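Local coordinates for protein oxidoreductase, zinc-binding dehydrogenase family (Myxococcus xanthus, PDB 5K1S) that probably acts as a zinc-binding medium-chain reductase that takes part in an alternative route of isovaleryl coenzyme A biosynthesis, at residues A[49-54]-A[79-84]. Sequence-based numbering, arbitrary orientation.
Sequences LRVHAC and HEAAGE. With ZN (zinc ion), chain F.
With CG anti to the backbone N in both residues (chi1 -160° in R50, 178° in E84), the two side chains are laid alongside each other, on the one face of the sheet that they share as a hydrogen-bonded antiparallel pair. E84 stays extended, whereas R50 bends along its length, and NH1 of R50 meets OE1 of E84 in a long salt bridge of 3.4 Å, the oxygen lying in the guanidinium plane. The imidazole of H52 comes to the same carboxylate, NE2 standing 3.5 Å from OE1 of E84 with ring and carboxylate nearly coplanar. CD of R50 rests against one face of this ring, and W158 stacks on it from outside the pair.

Beneath these groups the strands exchange backbone bonds as an antiparallel ladder. R50 N reaches E84 O at 2.7 Å, and E84 N bonds in return to R50 O. V51 and G83 follow as a non-hydrogen-bonded pair. The regular pattern then breaks: O of A82 accepts both H52 N (3.0 Å) and A53 N (3.3 Å), two donors where regular pairing would supply one. Pairing resumes with an almost straight bond from A82 N to A53 O (2.9 Å, 174°). On the face opposite R50 and E84, C54 SG packs against the methyl of A81, and CG1 of V51 also touches that CB.

At the far end H79 turns away from the partner strand and binds zinc through NE2 at 2.0 Å, with C57 and C166 as further ligands, while E80 OE2 makes a weak hydrogen bond to C166 N. The arrangement is a classic beta bulge, H52 and A53 opposite A82, in the GroES-like domain of a zinc-binding medium-chain dehydrogenase, on a strand leading directly from the metal site.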
ATOM      1  N   LEU A  49     -38.023   1.144   0.276  1.00 50.29           N
ATOM      2  CA  LEU A  49     -37.773  -0.094  -0.443  1.00 50.40           C
ATOM      3  C   LEU A  49     -38.648  -1.216   0.096  1.00 50.71           C
ATOM      4  O   LEU A  49     -38.936  -1.285   1.294  1.00 50.24           O
ATOM      5  CB  LEU A  49     -36.304  -0.510  -0.335  1.00 49.51           C
ATOM      6  CG  LEU A  49     -35.298   0.248  -1.199  1.00 49.77           C
ATOM      7  CD1 LEU A  49     -33.889  -0.183  -0.840  1.00 49.11           C
ATOM      8  CD2 LEU A  49     -35.563   0.015  -2.680  1.00 51.04           C
ATOM      9  N   ARG A  50     -39.066  -2.095  -0.810  1.00 66.68           N
ATOM     10  CA  ARG A  50     -39.775  -3.322  -0.458  1.00 67.70           C
ATOM     11  C   ARG A  50     -38.757  -4.449  -0.569  1.00 67.39           C
ATOM     12  O   ARG A  50     -38.459  -4.928  -1.666  1.00 68.43           O
ATOM     13  CB  ARG A  50     -40.975  -3.536  -1.373  1.00 69.91           C
ATOM     14  CG  ARG A  50     -42.034  -4.479  -0.822  1.00 71.57           C
ATOM     15  CD  ARG A  50     -41.700  -5.939  -1.071  1.00 72.67           C
ATOM     16  NE  ARG A  50     -42.909  -6.728  -1.300  1.00 75.59           N
ATOM     17  CZ  ARG A  50     -43.484  -6.900  -2.488  1.00 77.67           C
ATOM     18  NH1 ARG A  50     -42.965  -6.343  -3.577  1.00 77.15           N
ATOM     19  NH2 ARG A  50     -44.585  -7.634  -2.591  1.00 80.65           N
ATOM     20  N   VAL A  51     -38.213  -4.861   0.573  1.00 47.05           N
ATOM     21  CA  VAL A  51     -37.085  -5.783   0.583  1.00 46.89           C
ATOM     22  C   VAL A  51     -37.562  -7.162   0.151  1.00 48.88           C
ATOM     23  O   VAL A  51     -38.444  -7.756   0.782  1.00 49.77           O
ATOM     24  CB  VAL A  51     -36.434  -5.835   1.971  1.00 45.52           C
ATOM     25  CG1 VAL A  51     -35.180  -6.702   1.938  1.00 45.70           C
ATOM     26  CG2 VAL A  51     -36.104  -4.428   2.461  1.00 44.12           C
ATOM     27  N   HIS A  52     -36.977  -7.675  -0.931  1.00 49.19           N
ATOM     28  CA  HIS A  52     -37.232  -9.038  -1.374  1.00 51.50           C
ATOM     29  C   HIS A  52     -36.195 -10.026  -0.862  1.00 51.32           C
ATOM     30  O   HIS A  52     -36.477 -11.228  -0.815  1.00 53.36           O
ATOM     31  CB  HIS A  52     -37.268  -9.104  -2.906  1.00 53.26           C
ATOM     32  CG  HIS A  52     -38.488  -8.484  -3.508  1.00 54.37           C
ATOM     33  ND1 HIS A  52     -39.649  -9.192  -3.736  1.00 56.97           N
ATOM     34  CD2 HIS A  52     -38.730  -7.221  -3.930  1.00 53.55           C
ATOM     35  CE1 HIS A  52     -40.551  -8.392  -4.273  1.00 57.57           C
ATOM     36  NE2 HIS A  52     -40.019  -7.190  -4.403  1.00 55.49           N
ATOM     37  N   ALA A  53     -35.015  -9.549  -0.478  1.00 46.77           N
ATOM     38  CA  ALA A  53     -33.960 -10.418   0.017  1.00 46.62           C
ATOM     39  C   ALA A  53     -32.902  -9.562   0.695  1.00 44.19           C
ATOM     40  O   ALA A  53     -32.693  -8.402   0.324  1.00 43.15           O
ATOM     41  CB  ALA A  53     -33.339 -11.241  -1.117  1.00 48.53           C
ATOM     42  N   CYS A  54     -32.243 -10.141   1.698  1.00 48.08           N
ATOM     43  CA  CYS A  54     -31.131  -9.483   2.373  1.00 46.19           C
ATOM     44  C   CYS A  54     -30.060 -10.515   2.672  1.00 47.08           C
ATOM     45  O   CYS A  54     -30.318 -11.495   3.379  1.00 48.13           O
ATOM     46  CB  CYS A  54     -31.576  -8.797   3.666  1.00 44.52           C
ATOM     47  SG  CYS A  54     -30.226  -7.926   4.499  1.00 42.64           S
ATOM     48  N   HIS A  79     -27.072  -5.136   5.895  1.00 47.48           N
ATOM     49  CA  HIS A  79     -26.619  -4.115   4.962  1.00 47.97           C
ATOM     50  C   HIS A  79     -26.602  -4.593   3.517  1.00 48.74           C
ATOM     51  O   HIS A  79     -26.167  -3.840   2.636  1.00 49.37           O
ATOM     52  CB  HIS A  79     -25.216  -3.624   5.352  1.00 48.53           C
ATOM     53  CG  HIS A  79     -24.151  -4.672   5.242  1.00 48.91           C
ATOM     54  ND1 HIS A  79     -23.508  -5.196   6.343  1.00 48.62           N
ATOM     55  CD2 HIS A  79     -23.611  -5.286   4.163  1.00 49.83           C
ATOM     56  CE1 HIS A  79     -22.621  -6.090   5.946  1.00 49.28           C
ATOM     57  NE2 HIS A  79     -22.664  -6.165   4.628  1.00 50.08           N
ATOM     58  N   GLU A  80     -27.066  -5.810   3.245  1.00 54.42           N
ATOM     59  CA  GLU A  80     -26.933  -6.423   1.931  1.00 56.42           C
ATOM     60  C   GLU A  80     -28.316  -6.704   1.355  1.00 56.91           C
ATOM     61  O   GLU A  80     -28.645  -7.848   1.033  1.00 58.11           O
ATOM     62  CB  GLU A  80     -26.106  -7.707   2.045  1.00 57.28           C
ATOM     63  CG  GLU A  80     -25.175  -7.970   0.874  1.00 59.30           C
ATOM     64  CD  GLU A  80     -24.257  -9.155   1.131  1.00 60.04           C
ATOM     65  OE1 GLU A  80     -24.302  -9.711   2.250  1.00 58.76           O
ATOM     66  OE2 GLU A  80     -23.486  -9.530   0.223  1.00 62.02           O
ATOM     67  N   ALA A  81     -29.126  -5.659   1.211  1.00 41.35           N
ATOM     68  CA  ALA A  81     -30.535  -5.791   0.878  1.00 41.57           C
ATOM     69  C   ALA A  81     -30.785  -5.429  -0.580  1.00 43.45           C
ATOM     70  O   ALA A  81     -30.165  -4.507  -1.120  1.00 43.93           O
ATOM     71  CB  ALA A  81     -31.389  -4.902   1.784  1.00 40.00           C
ATOM     72  N   ALA A  82     -31.699  -6.163  -1.208  1.00 46.25           N
ATOM     73  CA  ALA A  82     -32.149  -5.895  -2.566  1.00 48.17           C
ATOM     74  C   ALA A  82     -33.668  -5.858  -2.556  1.00 48.38           C
ATOM     75  O   ALA A  82     -34.308  -6.767  -2.019  1.00 48.69           O
ATOM     76  CB  ALA A  82     -31.644  -6.960  -3.544  1.00 50.71           C
ATOM     77  N   GLY A  83     -34.240  -4.814  -3.135  1.00 47.66           N
ATOM     78  CA  GLY A  83     -35.669  -4.631  -3.076  1.00 48.04           C
ATOM     79  C   GLY A  83     -36.200  -3.767  -4.192  1.00 49.52           C
ATOM     80  O   GLY A  83     -35.531  -3.533  -5.199  1.00 50.49           O
ATOM     81  N   GLU A  84     -37.425  -3.286  -3.992  1.00 52.13           N
ATOM     82  CA  GLU A  84     -38.179  -2.578  -5.016  1.00 53.92           C
ATOM     83  C   GLU A  84     -38.639  -1.237  -4.466  1.00 53.11           C
ATOM     84  O   GLU A  84     -39.188  -1.170  -3.362  1.00 51.95           O
ATOM     85  CB  GLU A  84     -39.384  -3.410  -5.466  1.00 55.77           C
ATOM     86  CG  GLU A  84     -40.264  -2.748  -6.508  1.00 57.85           C
ATOM     87  CD  GLU A  84     -41.481  -3.588  -6.844  1.00 59.69           C
ATOM     88  OE1 GLU A  84     -41.637  -4.672  -6.241  1.00 59.35           O
ATOM     89  OE2 GLU A  84     -42.282  -3.162  -7.706  1.00 61.63           O
TER
HETATM   90 ZN    ZN F 402     -20.978  -7.217   4.304  1.00 70.31          ZN